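Local coordinates for protein glucoamylase (Thermoanaerobacterium thermosaccharolyticum, PDB 1LF6) that probably hydrolyses terminal alpha-1,4-linked glucose units one after another from the non-reducing ends of glucan chains, releasing beta-D-glucose, at residues Asn111-Asp123 / Met135-Tyr149. Residues are numbered along the deposited sequence; the frame is centred on the assembly and turned at random.
Sequences NTDKKGRYRITKD and MKAKFEALEGSIHDY
An antiparallel beta hairpin of the N-terminal beta-sandwich domain pairs Y118-D123 with K136-A141, and R119, T121 and D123 face E140, K138 and K136 in its hydrogen-bonded pairs. The T121-K138 pair is bonded both ways, T121 N to K138 O (3.2 Å) and K138 N to T121 O, each donor in the acceptor's carbonyl plane; at R119-E140, E140 N binds R119 O (2.9 Å) but the bond from R119 N to E140 O is weak. On the face carrying R119, T121 and E140, a salt bridge runs from R119 NH2 to E140 OE2 (3.0 Å), the nitrogen standing above the carboxylate plane and the guanidinium and carboxylate planes 76° apart. R119 bends at chi3 (-64°), its guanidinium meeting E140 OE2 at the edge and L142 CD2 over one face, off centre. A water binds T121 OG1 (2.8 Å), while K138 runs alongside T121, its CE 3.5 Å from T121 CB. On the other face F139, with CG anti to its backbone N (chi1 178°), sets CZ against Y118 CB at 3.5 Å and CD2 against I120 CG1; farther along, K122 CD meets M135 SD (3.8 Å). Beyond A141, just before strand 118-126 begins, R117 O accepts from both L142 N (2.8 Å) and E143 N, which arrive from one side of its carbonyl plane, while D113 OD2 accepts from R117 NE, in a salt bridge, and R117 N across the type I turn. Strands 107-113 and 243-251 extend the sheet beyond 118-126 and 132-141 respectively; Y118, I120, K122 and M135 pack on strand 70-80 of the second sheet, with K122 NZ bridged to E89, whereas D123 pairs with K273 of helix 269-284.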
loop_
_atom_site.group_PDB
_atom_site.type_symbol
_atom_site.label_atom_id
_atom_site.label_comp_id
_atom_site.label_asym_id
_atom_site.label_seq_id
_atom_site.Cartn_x
_atom_site.Cartn_y
_atom_site.Cartn_z
ATOM N N ASN A 111 10.677 18.106 12.123
ATOM C CA ASN A 111 9.519 18.317 12.985
ATOM C C ASN A 111 9.735 19.553 13.840
ATOM O O ASN A 111 10.656 19.602 14.659
ATOM C CB ASN A 111 9.286 17.092 13.873
ATOM C CG ASN A 111 9.093 15.821 13.066
ATOM O OD1 ASN A 111 8.670 15.869 11.914
ATOM N ND2 ASN A 111 9.392 14.680 13.672
ATOM N N THR A 112 8.881 20.550 13.636
ATOM C CA THR A 112 8.974 21.804 14.368
ATOM C C THR A 112 7.855 21.956 15.386
ATOM O O THR A 112 6.677 22.026 15.026
ATOM C CB THR A 112 8.925 23.012 13.409
ATOM O OG1 THR A 112 9.998 22.918 12.465
ATOM C CG2 THR A 112 9.062 24.312 14.180
ATOM N N ASP A 113 8.241 22.006 16.656
ATOM C CA ASP A 113 7.304 22.165 17.764
ATOM C C ASP A 113 6.268 23.235 17.442
ATOM O O ASP A 113 6.616 24.329 17.005
ATOM C CB ASP A 113 8.075 22.544 19.031
ATOM C CG ASP A 113 7.166 22.828 20.214
ATOM O OD1 ASP A 113 6.139 22.133 20.364
ATOM O OD2 ASP A 113 7.492 23.738 21.008
ATOM N N LYS A 114 4.995 22.914 17.647
ATOM C CA LYS A 114 3.919 23.861 17.378
ATOM C C LYS A 114 4.072 25.124 18.220
ATOM O O LYS A 114 3.571 26.190 17.857
ATOM C CB LYS A 114 2.560 23.219 17.668
ATOM C CG LYS A 114 2.165 22.108 16.709
ATOM C CD LYS A 114 0.796 21.546 17.072
ATOM C CE LYS A 114 0.376 20.439 16.121
ATOM N NZ LYS A 114 -0.923 19.842 16.539
ATOM N N LYS A 115 4.764 25.001 19.347
ATOM C CA LYS A 115 4.980 26.141 20.229
ATOM C C LYS A 115 6.345 26.778 19.979
ATOM O O LYS A 115 6.774 27.670 20.711
ATOM C CB LYS A 115 4.837 25.701 21.687
ATOM C CG LYS A 115 3.432 25.214 22.011
ATOM C CD LYS A 115 3.335 24.639 23.413
ATOM C CE LYS A 115 1.924 24.152 23.711
ATOM N NZ LYS A 115 1.823 23.523 25.056
ATOM N N GLY A 116 7.015 26.307 18.930
ATOM C CA GLY A 116 8.313 26.834 18.548
ATOM C C GLY A 116 9.411 26.793 19.590
ATOM O O GLY A 116 10.218 27.720 19.678
ATOM N N ARG A 117 9.459 25.721 20.372
ATOM C CA ARG A 117 10.479 25.591 21.403
ATOM C C ARG A 117 11.621 24.695 20.943
ATOM O O ARG A 117 12.776 24.913 21.310
ATOM C CB ARG A 117 9.855 25.035 22.686
ATOM C CG ARG A 117 8.752 25.924 23.250
ATOM C CD ARG A 117 7.969 25.245 24.360
ATOM N NE ARG A 117 7.445 23.948 23.937
ATOM C CZ ARG A 117 6.441 23.312 24.534
ATOM N NH1 ARG A 117 5.836 23.852 25.584
ATOM N NH2 ARG A 117 6.048 22.130 24.083
ATOM N N TYR A 118 11.300 23.692 20.133
ATOM C CA TYR A 118 12.317 22.772 19.643
ATOM C C TYR A 118 12.112 22.383 18.182
ATOM O O TYR A 118 11.118 22.750 17.552
ATOM C CB TYR A 118 12.335 21.498 20.491
ATOM C CG TYR A 118 11.064 20.688 20.383
ATOM C CD1 TYR A 118 9.981 20.930 21.229
ATOM C CD2 TYR A 118 10.924 19.709 19.397
ATOM C CE1 TYR A 118 8.788 20.215 21.096
ATOM C CE2 TYR A 118 9.737 18.992 19.254
ATOM C CZ TYR A 118 8.674 19.252 20.105
ATOM O OH TYR A 118 7.495 18.559 19.953
ATOM N N ARG A 119 13.071 21.626 17.659
ATOM C CA ARG A 119 13.032 21.146 16.285
ATOM C C ARG A 119 13.843 19.863 16.220
ATOM O O ARG A 119 14.966 19.804 16.719
ATOM C CB ARG A 119 13.639 22.179 15.334
ATOM C CG ARG A 119 13.635 21.752 13.871
ATOM C CD ARG A 119 14.617 22.579 13.069
ATOM N NE ARG A 119 14.242 23.987 13.038
ATOM C CZ ARG A 119 15.098 24.982 12.830
ATOM N NH1 ARG A 119 14.666 26.234 12.816
ATOM N NH2 ARG A 119 16.387 24.723 12.651
ATOM N N ILE A 120 13.268 18.831 15.620
ATOM C CA ILE A 120 13.963 17.558 15.489
ATOM C C ILE A 120 14.078 17.210 14.010
ATOM O O ILE A 120 13.086 17.230 13.279
ATOM C CB ILE A 120 13.208 16.423 16.222
ATOM C CG1 ILE A 120 13.090 16.750 17.713
ATOM C CG2 ILE A 120 13.943 15.103 16.034
ATOM C CD1 ILE A 120 12.379 15.680 18.531
ATOM N N THR A 121 15.292 16.905 13.569
ATOM C CA THR A 121 15.520 16.556 12.172
ATOM C C THR A 121 15.971 15.103 12.087
ATOM O O THR A 121 16.840 14.671 12.845
ATOM C CB THR A 121 16.590 17.471 11.546
ATOM O OG1 THR A 121 16.159 18.833 11.648
ATOM C CG2 THR A 121 16.810 17.118 10.077
ATOM N N LYS A 122 15.376 14.348 11.166
ATOM C CA LYS A 122 15.715 12.938 11.025
ATOM C C LYS A 122 16.140 12.522 9.619
ATOM O O LYS A 122 15.736 13.117 8.625
ATOM C CB LYS A 122 14.523 12.071 11.451
ATOM C CG LYS A 122 13.925 12.422 12.807
ATOM C CD LYS A 122 12.634 11.639 13.048
ATOM C CE LYS A 122 12.047 11.929 14.420
ATOM N NZ LYS A 122 10.765 11.193 14.646
ATOM N N ASP A 123 16.959 11.480 9.566
ATOM C CA ASP A 123 17.448 10.900 8.321
ATOM C C ASP A 123 17.137 9.429 8.505
ATOM O O ASP A 123 17.697 8.786 9.396
ATOM C CB ASP A 123 18.960 11.106 8.187
ATOM C CG ASP A 123 19.319 12.483 7.676
ATOM O OD1 ASP A 123 18.534 13.421 7.923
ATOM O OD2 ASP A 123 20.389 12.636 7.032
ATOM N N MET A 135 18.170 5.634 11.860
ATOM C CA MET A 135 17.582 6.955 12.000
ATOM C C MET A 135 18.570 7.894 12.662
ATOM O O MET A 135 18.855 7.771 13.854
ATOM C CB MET A 135 16.303 6.939 12.845
ATOM C CG MET A 135 15.796 8.355 13.150
ATOM S SD MET A 135 14.386 8.461 14.271
ATOM C CE MET A 135 15.116 7.790 15.782
ATOM N N LYS A 136 19.107 8.825 11.887
ATOM C CA LYS A 136 20.018 9.806 12.448
ATOM C C LYS A 136 19.105 10.945 12.863
ATOM O O LYS A 136 18.194 11.320 12.125
ATOM C CB LYS A 136 21.024 10.292 11.403
ATOM C CG LYS A 136 22.048 11.280 11.955
ATOM C CD LYS A 136 23.212 11.454 10.994
ATOM C CE LYS A 136 24.353 12.233 11.625
ATOM N NZ LYS A 136 25.526 12.344 10.705
ATOM N N ALA A 137 19.331 11.483 14.053
ATOM C CA ALA A 137 18.502 12.571 14.538
ATOM C C ALA A 137 19.341 13.607 15.259
ATOM O O ALA A 137 20.404 13.297 15.797
ATOM C CB ALA A 137 17.427 12.029 15.473
ATOM N N LYS A 138 18.855 14.842 15.250
ATOM C CA LYS A 138 19.521 15.944 15.918
ATOM C C LYS A 138 18.443 16.815 16.546
ATOM O O LYS A 138 17.410 17.084 15.929
ATOM C CB LYS A 138 20.348 16.773 14.930
ATOM C CG LYS A 138 19.529 17.544 13.905
ATOM C CD LYS A 138 20.402 18.510 13.103
ATOM C CE LYS A 138 19.579 19.253 12.056
ATOM N NZ LYS A 138 20.390 20.210 11.245
ATOM N N PHE A 139 18.683 17.239 17.781
ATOM C CA PHE A 139 17.733 18.074 18.496
ATOM C C PHE A 139 18.221 19.510 18.532
ATOM O O PHE A 139 19.404 19.764 18.753
ATOM C CB PHE A 139 17.547 17.542 19.920
ATOM C CG PHE A 139 16.616 18.366 20.760
ATOM C CD1 PHE A 139 17.095 19.431 21.518
ATOM C CD2 PHE A 139 15.254 18.088 20.783
ATOM C CE1 PHE A 139 16.233 20.208 22.285
ATOM C CE2 PHE A 139 14.381 18.857 21.545
ATOM C CZ PHE A 139 14.872 19.922 22.299
ATOM N N GLU A 140 17.307 20.449 18.307
ATOM C CA GLU A 140 17.652 21.866 18.327
ATOM C C GLU A 140 16.731 22.645 19.248
ATOM O O GLU A 140 15.511 22.543 19.149
ATOM C CB GLU A 140 17.541 22.482 16.933
ATOM C CG GLU A 140 18.424 21.875 15.869
ATOM C CD GLU A 140 18.324 22.642 14.565
ATOM O OE1 GLU A 140 18.897 23.747 14.487
ATOM O OE2 GLU A 140 17.659 22.153 13.627
ATOM N N ALA A 141 17.318 23.431 20.141
ATOM C CA ALA A 141 16.530 24.249 21.051
ATOM C C ALA A 141 16.250 25.569 20.340
ATOM O O ALA A 141 17.159 26.380 20.155
ATOM C CB ALA A 141 17.302 24.497 22.338
ATOM N N LEU A 142 15.001 25.776 19.929
ATOM C CA LEU A 142 14.628 27.006 19.235
ATOM C C LEU A 142 14.592 28.180 20.202
ATOM O O LEU A 142 15.094 29.260 19.897
ATOM C CB LEU A 142 13.272 26.848 18.539
ATOM C CG LEU A 142 13.230 25.855 17.371
ATOM C CD1 LEU A 142 11.862 25.905 16.708
ATOM C CD2 LEU A 142 14.318 26.195 16.360
ATOM N N GLU A 143 13.989 27.974 21.368
ATOM C CA GLU A 143 13.938 29.028 22.367
ATOM C C GLU A 143 14.643 28.514 23.616
ATOM O O GLU A 143 14.508 27.344 23.975
ATOM C CB GLU A 143 12.489 29.415 22.686
ATOM C CG GLU A 143 11.797 28.539 23.718
ATOM C CD GLU A 143 10.413 29.051 24.076
ATOM O OE1 GLU A 143 9.828 28.557 25.065
ATOM O OE2 GLU A 143 9.909 29.944 23.364
ATOM N N GLY A 144 15.411 29.384 24.264
ATOM C CA GLY A 144 16.125 28.979 25.460
ATOM C C GLY A 144 17.363 28.176 25.119
ATOM O O GLY A 144 17.897 28.287 24.019
ATOM N N SER A 145 17.817 27.357 26.060
ATOM C CA SER A 145 19.010 26.546 25.858
ATOM C C SER A 145 18.684 25.062 25.758
ATOM O O SER A 145 17.647 24.609 26.246
ATOM C CB SER A 145 19.990 26.784 27.008
ATOM O OG SER A 145 21.119 25.934 26.921
ATOM N N ILE A 146 19.576 24.308 25.122
ATOM C CA ILE A 146 19.380 22.877 24.960
ATOM C C ILE A 146 19.386 22.179 26.316
ATOM O O ILE A 146 18.653 21.211 26.524
ATOM C CB ILE A 146 20.479 22.258 24.053
ATOM C CG1 ILE A 146 20.189 20.773 23.817
ATOM C CG2 ILE A 146 21.852 22.444 24.685
ATOM C CD1 ILE A 146 21.170 20.093 22.876
ATOM N N HIS A 147 20.204 22.677 27.242
ATOM C CA HIS A 147 20.289 22.083 28.573
ATOM C C HIS A 147 18.988 22.251 29.345
ATOM O O HIS A 147 18.840 21.718 30.442
ATOM C CB HIS A 147 21.442 22.702 29.373
ATOM C CG HIS A 147 22.793 22.443 28.785
ATOM N ND1 HIS A 147 23.216 23.024 27.610
ATOM C CD2 HIS A 147 23.807 21.646 29.198
ATOM C CE1 HIS A 147 24.433 22.596 27.323
ATOM N NE2 HIS A 147 24.814 21.759 28.271
ATOM N N ASP A 148 18.048 22.989 28.770
ATOM C CA ASP A 148 16.760 23.210 29.417
ATOM C C ASP A 148 15.730 22.190 28.943
ATOM O O ASP A 148 14.562 22.250 29.329
ATOM C CB ASP A 148 16.249 24.620 29.119
ATOM C CG ASP A 148 17.185 25.699 29.629
ATOM O OD1 ASP A 148 17.510 25.686 30.837
ATOM O OD2 ASP A 148 17.592 26.565 28.823
ATOM N N TYR A 149 16.171 21.248 28.116
ATOM C CA TYR A 149 15.273 20.236 27.578
ATOM C C TYR A 149 15.742 18.805 27.813
ATOM O O TYR A 149 16.927 18.543 28.026
ATOM C CB TYR A 149 15.087 20.465 26.073
ATOM C CG TYR A 149 14.454 21.794 25.728
ATOM C CD1 TYR A 149 13.093 22.013 25.940
ATOM C CD2 TYR A 149 15.216 22.840 25.209
ATOM C CE1 TYR A 149 12.505 23.242 25.641
ATOM C CE2 TYR A 149 14.638 24.074 24.908
ATOM C CZ TYR A 149 13.284 24.267 25.125
ATOM O OH TYR A 149 12.701 25.477 24.823
HETATM O O HOH W 1 16.557 19.938 14.161
#